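Local coordinates for protein KLLA0C04147p (Kluyveromyces lactis, PDB 5H2D) that binds ergosterol through its OSBP-related domain, the part seen here, and probably transfers sterols between membranes, at residues A[38-50]-A[59-71]. Numbering follows the deposited sequence.
Sequences DDRPSVSLWSVLK and RMTLPVSFNEPTS
Leu45 CD1 sits over the centre of the Phe66 ring, a CH-pi contact 3.6 Å from CD1 to the ring centroid. At the edge of that ring, Val43 O lies 3.2 Å from Phe66 CZ. Val48 continues the apolar patch. Its CG1, anti to the backbone N (chi1 172°), meets Leu62 CD2 at 3.7 Å and also touches the Pro63 ring. Leu49 CD2 packs on Met60 SD at 3.6 Å, the two side chains crossing at about a right angle.

The other end is polar. Arg40 NH1 donates to Val64 O at 3.0 Å, with the carbonyl oxygen close to the guanidinium plane. Val64 O also accepts from Asn67 N, so two donors grip it. With an alanine in place of Arg40, Val64 O would probably keep only the bond from Asn67 N of the two described, and Val64 CG1 would lose its neighbour. Ser65 OG lies very close to Pro41 O, 2.4 Å, too short for the bond to be taken at face value.

Further out, Ser44 N-caps helix 45-49 by accepting from Ser47 N. Phe66 and Glu68 bond through their backbones to Lys119. Leu45 and Leu62 both touch ergosterol, so the apolar end of this contact forms part of the sterol-binding pocket of the OSBP-family domain.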
ATOM      1  N   ASP A  38      10.359 -13.923 -18.408  1.00 44.75           N
ATOM      2  CA  ASP A  38      11.278 -13.130 -19.207  1.00 49.23           C
ATOM      3  C   ASP A  38      12.687 -13.338 -18.688  1.00 42.69           C
ATOM      4  O   ASP A  38      12.902 -13.850 -17.588  1.00 45.93           O
ATOM      5  CB  ASP A  38      10.907 -11.646 -19.224  1.00 44.78           C
ATOM      6  CG  ASP A  38      11.231 -10.990 -20.561  1.00 42.90           C
ATOM      7  OD1 ASP A  38      10.776 -11.510 -21.605  1.00 47.89           O
ATOM      8  OD2 ASP A  38      11.960  -9.977 -20.573  1.00 35.29           O
ATOM      9  N   ASP A  39      13.643 -12.939 -19.517  1.00 47.02           N
ATOM     10  CA  ASP A  39      15.037 -13.282 -19.310  1.00 47.24           C
ATOM     11  C   ASP A  39      15.893 -12.038 -19.172  1.00 43.83           C
ATOM     12  O   ASP A  39      16.954 -11.941 -19.798  1.00 47.43           O
ATOM     13  CB  ASP A  39      15.554 -14.144 -20.463  1.00 53.94           C
ATOM     14  CG  ASP A  39      15.409 -15.624 -20.189  1.00 54.65           C
ATOM     15  OD1 ASP A  39      16.435 -16.272 -19.893  1.00 56.66           O
ATOM     16  OD2 ASP A  39      14.269 -16.133 -20.264  1.00 57.07           O
ATOM     17  N   ARG A  40      15.449 -11.080 -18.373  1.00 40.48           N
ATOM     18  CA  ARG A  40      16.373 -10.053 -17.937  1.00 33.70           C
ATOM     19  C   ARG A  40      17.556 -10.753 -17.274  1.00 33.23           C
ATOM     20  O   ARG A  40      17.348 -11.662 -16.460  1.00 35.28           O
ATOM     21  CB  ARG A  40      15.709  -9.085 -16.961  1.00 30.69           C
ATOM     22  CG  ARG A  40      14.594  -8.232 -17.562  1.00 27.59           C
ATOM     23  CD  ARG A  40      13.836  -7.524 -16.444  1.00 25.26           C
ATOM     24  NE  ARG A  40      13.291  -8.487 -15.482  1.00 27.02           N
ATOM     25  CZ  ARG A  40      13.021  -8.215 -14.206  1.00 25.24           C
ATOM     26  NH1 ARG A  40      13.243  -7.005 -13.715  1.00 23.88           N
ATOM     27  NH2 ARG A  40      12.530  -9.159 -13.415  1.00 27.30           N
ATOM     28  N   PRO A  41      18.790 -10.400 -17.621  1.00 36.00           N
ATOM     29  CA  PRO A  41      19.936 -11.084 -17.013  1.00 33.44           C
ATOM     30  C   PRO A  41      19.982 -10.849 -15.511  1.00 31.46           C
ATOM     31  O   PRO A  41      19.513  -9.828 -14.997  1.00 30.27           O
ATOM     32  CB  PRO A  41      21.141 -10.455 -17.719  1.00 34.62           C
ATOM     33  CG  PRO A  41      20.648  -9.129 -18.199  1.00 36.64           C
ATOM     34  CD  PRO A  41      19.202  -9.339 -18.552  1.00 31.21           C
ATOM     35  N   SER A  42      20.556 -11.814 -14.800  1.00 29.92           N
ATOM     36  CA  SER A  42      20.672 -11.724 -13.344  1.00 29.86           C
ATOM     37  C   SER A  42      21.987 -11.030 -12.981  1.00 27.88           C
ATOM     38  O   SER A  42      22.921 -11.628 -12.443  1.00 25.28           O
ATOM     39  CB  SER A  42      20.576 -13.111 -12.724  1.00 31.93           C
ATOM     40  OG  SER A  42      21.462 -13.993 -13.389  1.00 33.83           O
ATOM     41  N   VAL A  43      22.045  -9.732 -13.302  1.00 27.07           N
ATOM     42  CA  VAL A  43      23.211  -8.926 -12.955  1.00 22.15           C
ATOM     43  C   VAL A  43      23.349  -8.832 -11.437  1.00 20.53           C
ATOM     44  O   VAL A  43      22.358  -8.778 -10.702  1.00 20.24           O
ATOM     45  CB  VAL A  43      23.110  -7.518 -13.573  1.00 27.51           C
ATOM     46  CG1 VAL A  43      24.408  -6.742 -13.339  1.00 26.41           C
ATOM     47  CG2 VAL A  43      22.775  -7.596 -15.061  1.00 29.90           C
ATOM     48  N   SER A  44      24.592  -8.809 -10.958  1.00 18.59           N
ATOM     49  CA  SER A  44      24.831  -8.727  -9.524  1.00 15.31           C
ATOM     50  C   SER A  44      24.454  -7.341  -8.996  1.00 15.38           C
ATOM     51  O   SER A  44      24.859  -6.322  -9.561  1.00 16.87           O
ATOM     52  CB  SER A  44      26.301  -9.048  -9.235  1.00 22.30           C
ATOM     53  OG  SER A  44      26.878  -8.180  -8.284  1.00 20.74           O
ATOM     54  N   LEU A  45      23.659  -7.299  -7.921  1.00 14.74           N
ATOM     55  CA  LEU A  45      23.235  -6.008  -7.375  1.00 11.21           C
ATOM     56  C   LEU A  45      24.425  -5.207  -6.864  1.00 14.69           C
ATOM     57  O   LEU A  45      24.506  -3.990  -7.079  1.00 13.99           O
ATOM     58  CB  LEU A  45      22.210  -6.219  -6.252  1.00 13.46           C
ATOM     59  CG  LEU A  45      21.601  -4.937  -5.665  1.00 13.58           C
ATOM     60  CD1 LEU A  45      21.040  -4.061  -6.775  1.00 12.83           C
ATOM     61  CD2 LEU A  45      20.500  -5.270  -4.643  1.00 14.18           C
ATOM     62  N   TRP A  46      25.350  -5.870  -6.171  1.00 14.71           N
ATOM     63  CA  TRP A  46      26.555  -5.180  -5.727  1.00 15.54           C
ATOM     64  C   TRP A  46      27.301  -4.543  -6.897  1.00 15.56           C
ATOM     65  O   TRP A  46      27.748  -3.394  -6.796  1.00 16.26           O
ATOM     66  CB  TRP A  46      27.455  -6.148  -4.962  1.00 15.60           C
ATOM     67  CG  TRP A  46      28.774  -5.524  -4.635  1.00 18.99           C
ATOM     68  CD1 TRP A  46      29.985  -5.815  -5.204  1.00 19.12           C
ATOM     69  CD2 TRP A  46      29.008  -4.464  -3.708  1.00 22.21           C
ATOM     70  NE1 TRP A  46      30.962  -5.015  -4.659  1.00 22.34           N
ATOM     71  CE2 TRP A  46      30.387  -4.178  -3.740  1.00 23.78           C
ATOM     72  CE3 TRP A  46      28.189  -3.738  -2.841  1.00 25.05           C
ATOM     73  CZ2 TRP A  46      30.962  -3.187  -2.946  1.00 26.83           C
ATOM     74  CZ3 TRP A  46      28.761  -2.759  -2.052  1.00 27.06           C
ATOM     75  CH2 TRP A  46      30.136  -2.499  -2.105  1.00 27.98           C
ATOM     76  N   SER A  47      27.447  -5.260  -8.021  1.00 14.17           N
ATOM     77  CA  SER A  47      28.185  -4.704  -9.155  1.00 15.65           C
ATOM     78  C   SER A  47      27.580  -3.393  -9.624  1.00 18.01           C
ATOM     79  O   SER A  47      28.301  -2.522 -10.136  1.00 19.41           O
ATOM     80  CB  SER A  47      28.245  -5.707 -10.317  1.00 19.91           C
ATOM     81  OG  SER A  47      27.060  -5.721 -11.103  1.00 19.46           O
ATOM     82  N   VAL A  48      26.267  -3.233  -9.438  1.00 15.97           N
ATOM     83  CA  VAL A  48      25.562  -2.025  -9.841  1.00 17.13           C
ATOM     84  C   VAL A  48      25.711  -0.944  -8.781  1.00 16.45           C
ATOM     85  O   VAL A  48      26.054   0.207  -9.081  1.00 22.15           O
ATOM     86  CB  VAL A  48      24.076  -2.358 -10.096  1.00 15.52           C
ATOM     87  CG1 VAL A  48      23.272  -1.085 -10.331  1.00 17.79           C
ATOM     88  CG2 VAL A  48      23.926  -3.317 -11.269  1.00 18.43           C
ATOM     89  N   LEU A  49      25.478  -1.302  -7.519  1.00 15.43           N
ATOM     90  CA  LEU A  49      25.385  -0.304  -6.462  1.00 15.29           C
ATOM     91  C   LEU A  49      26.739   0.154  -5.936  1.00 18.75           C
ATOM     92  O   LEU A  49      26.795   1.191  -5.273  1.00 19.14           O
ATOM     93  CB  LEU A  49      24.553  -0.832  -5.293  1.00 15.65           C
ATOM     94  CG  LEU A  49      23.078  -1.175  -5.565  1.00 15.45           C
ATOM     95  CD1 LEU A  49      22.413  -1.670  -4.292  1.00 14.07           C
ATOM     96  CD2 LEU A  49      22.336   0.033  -6.132  1.00 15.31           C
ATOM     97  N   LYS A  50      27.821  -0.587  -6.194  1.00 20.59           N
ATOM     98  CA  LYS A  50      29.107  -0.206  -5.610  1.00 23.31           C
ATOM     99  C   LYS A  50      29.553   1.176  -6.067  1.00 23.67           C
ATOM    100  O   LYS A  50      30.339   1.831  -5.371  1.00 27.12           O
ATOM    101  CB  LYS A  50      30.183  -1.237  -5.955  1.00 21.59           C
ATOM    102  CG  LYS A  50      30.612  -1.254  -7.409  1.00 25.13           C
ATOM    103  CD  LYS A  50      31.592  -2.401  -7.673  1.00 22.93           C
ATOM    104  CE  LYS A  50      31.917  -2.508  -9.150  1.00 28.09           C
ATOM    105  NZ  LYS A  50      32.725  -3.711  -9.460  1.00 36.18           N
ATOM    106  N   ARG A  59      17.682   8.809  -7.266  1.00 29.69           N
ATOM    107  CA  ARG A  59      18.871   9.366  -7.903  1.00 33.23           C
ATOM    108  C   ARG A  59      19.713   8.317  -8.613  1.00 35.60           C
ATOM    109  O   ARG A  59      20.699   8.677  -9.262  1.00 37.07           O
ATOM    110  CB  ARG A  59      19.738  10.092  -6.871  1.00 35.58           C
ATOM    111  CG  ARG A  59      19.066  11.270  -6.189  1.00 37.61           C
ATOM    112  CD  ARG A  59      19.212  12.558  -6.988  1.00 36.45           C
ATOM    113  NE  ARG A  59      18.548  12.482  -8.287  1.00 44.71           N
ATOM    114  CZ  ARG A  59      17.233  12.573  -8.468  1.00 44.40           C
ATOM    115  NH1 ARG A  59      16.426  12.729  -7.424  1.00 39.94           N
ATOM    116  NH2 ARG A  59      16.724  12.496  -9.694  1.00 42.89           N
ATOM    117  N   MET A  60      19.365   7.041  -8.504  1.00 30.40           N
ATOM    118  CA  MET A  60      20.141   5.982  -9.124  1.00 29.59           C
ATOM    119  C   MET A  60      19.604   5.646 -10.504  1.00 30.00           C
ATOM    120  O   MET A  60      18.395   5.680 -10.742  1.00 33.88           O
ATOM    121  CB  MET A  60      20.117   4.722  -8.265  1.00 22.71           C
ATOM    122  CG  MET A  60      20.925   4.807  -6.996  1.00 24.79           C
ATOM    123  SD  MET A  60      20.742   3.261  -6.088  1.00 23.40           S
ATOM    124  CE  MET A  60      21.739   3.590  -4.636  1.00 22.44           C
ATOM    125  N   THR A  61      20.513   5.295 -11.401  1.00 31.00           N
ATOM    126  CA  THR A  61      20.160   4.673 -12.667  1.00 32.22           C
ATOM    127  C   THR A  61      20.453   3.183 -12.565  1.00 28.23           C
ATOM    128  O   THR A  61      21.565   2.786 -12.198  1.00 28.60           O
ATOM    129  CB  THR A  61      20.934   5.297 -13.828  1.00 34.08           C
ATOM    130  OG1 THR A  61      22.197   5.789 -13.355  1.00 39.32           O
ATOM    131  CG2 THR A  61      20.135   6.438 -14.433  1.00 35.63           C
ATOM    132  N   LEU A  62      19.451   2.368 -12.866  1.00 27.55           N
ATOM    133  CA  LEU A  62      19.566   0.937 -12.654  1.00 23.68           C
ATOM    134  C   LEU A  62      19.271   0.196 -13.944  1.00 23.79           C
ATOM    135  O   LEU A  62      18.472   0.657 -14.769  1.00 27.79           O
ATOM    136  CB  LEU A  62      18.599   0.465 -11.557  1.00 20.18           C
ATOM    137  CG  LEU A  62      18.806   1.148 -10.205  1.00 20.51           C
ATOM    138  CD1 LEU A  62      17.584   0.972  -9.324  1.00 22.98           C
ATOM    139  CD2 LEU A  62      20.044   0.594  -9.499  1.00 19.99           C
ATOM    140  N   PRO A  63      19.910  -0.950 -14.152  1.00 20.73           N
ATOM    141  CA  PRO A  63      19.529  -1.811 -15.273  1.00 21.68           C
ATOM    142  C   PRO A  63      18.127  -2.356 -15.061  1.00 21.91           C
ATOM    143  O   PRO A  63      17.600  -2.375 -13.947  1.00 18.63           O
ATOM    144  CB  PRO A  63      20.570  -2.928 -15.232  1.00 24.15           C
ATOM    145  CG  PRO A  63      20.936  -3.013 -13.776  1.00 21.34           C
ATOM    146  CD  PRO A  63      20.903  -1.591 -13.272  1.00 21.17           C
ATOM    147  N   VAL A  64      17.517  -2.802 -16.161  1.00 22.13           N
ATOM    148  CA  VAL A  64      16.129  -3.245 -16.094  1.00 20.05           C
ATOM    149  C   VAL A  64      15.964  -4.452 -15.180  1.00 18.85           C
ATOM    150  O   VAL A  64      14.871  -4.683 -14.651  1.00 17.47           O
ATOM    151  CB  VAL A  64      15.589  -3.536 -17.509  1.00 24.74           C
ATOM    152  CG1 VAL A  64      16.245  -4.778 -18.084  1.00 23.37           C
ATOM    153  CG2 VAL A  64      14.079  -3.689 -17.464  1.00 24.94           C
ATOM    154  N   SER A  65      17.025  -5.236 -14.977  1.00 18.64           N
ATOM    155  CA  SER A  65      16.979  -6.339 -14.027  1.00 18.77           C
ATOM    156  C   SER A  65      16.585  -5.884 -12.625  1.00 16.73           C
ATOM    157  O   SER A  65      16.098  -6.696 -11.833  1.00 17.56           O
ATOM    158  CB  SER A  65      18.345  -7.041 -13.982  1.00 21.29           C
ATOM    159  OG  SER A  65      18.667  -7.574 -15.257  1.00 28.89           O
ATOM    160  N   PHE A  66      16.791  -4.611 -12.292  1.00 13.97           N
ATOM    161  CA  PHE A  66      16.436  -4.120 -10.963  1.00 14.90           C
ATOM    162  C   PHE A  66      15.318  -3.086 -11.032  1.00 13.66           C
ATOM    163  O   PHE A  66      15.175  -2.259 -10.120  1.00 13.86           O
ATOM    164  CB  PHE A  66      17.678  -3.585 -10.238  1.00 12.90           C
ATOM    165  CG  PHE A  66      18.646  -4.669  -9.890  1.00 14.79           C
ATOM    166  CD1 PHE A  66      18.285  -5.660  -8.983  1.00 16.19           C
ATOM    167  CD2 PHE A  66      19.880  -4.749 -10.515  1.00 17.55           C
ATOM    168  CE1 PHE A  66      19.144  -6.699  -8.682  1.00 16.92           C
ATOM    169  CE2 PHE A  66      20.746  -5.785 -10.210  1.00 16.33           C
ATOM    170  CZ  PHE A  66      20.374  -6.757  -9.297  1.00 15.91           C
ATOM    171  N   ASN A  67      14.520  -3.139 -12.092  1.00 12.95           N
ATOM    172  CA  ASN A  67      13.286  -2.372 -12.211  1.00 13.06           C
ATOM    173  C   ASN A  67      12.099  -3.327 -12.206  1.00 12.12           C
ATOM    174  O   ASN A  67      12.209  -4.491 -12.598  1.00 13.51           O
ATOM    175  CB  ASN A  67      13.249  -1.555 -13.505  1.00 12.94           C
ATOM    176  CG  ASN A  67      14.244  -0.411 -13.533  1.00 17.60           C
ATOM    177  OD1 ASN A  67      14.673   0.004 -14.606  1.00 23.96           O
ATOM    178  ND2 ASN A  67      14.590   0.119 -12.376  1.00 18.01           N
ATOM    179  N   GLU A  68      10.938  -2.814 -11.784  1.00 11.43           N
ATOM    180  CA  GLU A  68       9.701  -3.574 -11.821  1.00 11.89           C
ATOM    181  C   GLU A  68       8.630  -2.750 -12.531  1.00 11.26           C
ATOM    182  O   GLU A  68       8.518  -1.557 -12.267  1.00 11.71           O
ATOM    183  CB  GLU A  68       9.243  -3.898 -10.386  1.00 11.48           C
ATOM    184  CG  GLU A  68       8.010  -4.757 -10.296  1.00 13.38           C
ATOM    185  CD  GLU A  68       7.615  -5.004  -8.851  1.00 11.63           C
ATOM    186  OE1 GLU A  68       6.721  -4.303  -8.332  1.00 12.78           O
ATOM    187  OE2 GLU A  68       8.205  -5.902  -8.232  1.00 13.83           O
ATOM    188  N   PRO A  69       7.804  -3.361 -13.402  1.00 11.59           N
ATOM    189  CA  PRO A  69       6.794  -2.585 -14.140  1.00 12.08           C
ATOM    190  C   PRO A  69       5.539  -2.316 -13.334  1.00 11.66           C
ATOM    191  O   PRO A  69       4.419  -2.456 -13.826  1.00 13.00           O
ATOM    192  CB  PRO A  69       6.482  -3.480 -15.344  1.00 15.74           C
ATOM    193  CG  PRO A  69       6.642  -4.857 -14.774  1.00 13.92           C
ATOM    194  CD  PRO A  69       7.846  -4.763 -13.858  1.00 14.99           C
ATOM    195  N   THR A  70       5.710  -1.918 -12.085  1.00  9.69           N
ATOM    196  CA  THR A  70       4.620  -1.395 -11.288  1.00  9.51           C
ATOM    197  C   THR A  70       5.019   0.003 -10.862  1.00 10.21           C
ATOM    198  O   THR A  70       6.198   0.337 -10.848  1.00 12.35           O
ATOM    199  CB  THR A  70       4.358  -2.231 -10.036  1.00 11.84           C
ATOM    200  OG1 THR A  70       5.515  -2.166  -9.188  1.00 14.50           O
ATOM    201  CG2 THR A  70       4.073  -3.694 -10.410  1.00 13.82           C
ATOM    202  N   SER A  71       4.036   0.813 -10.504  1.00  7.78           N
ATOM    203  CA  SER A  71       4.294   2.145  -9.974  1.00  9.85           C
ATOM    204  C   SER A  71       4.348   2.109  -8.451  1.00  9.36           C
ATOM    205  O   SER A  71       3.738   1.250  -7.814  1.00  9.29           O
ATOM    206  CB  SER A  71       3.190   3.110 -10.428  1.00  9.73           C
ATOM    207  OG  SER A  71       3.397   4.434  -9.949  1.00  9.99           O
TER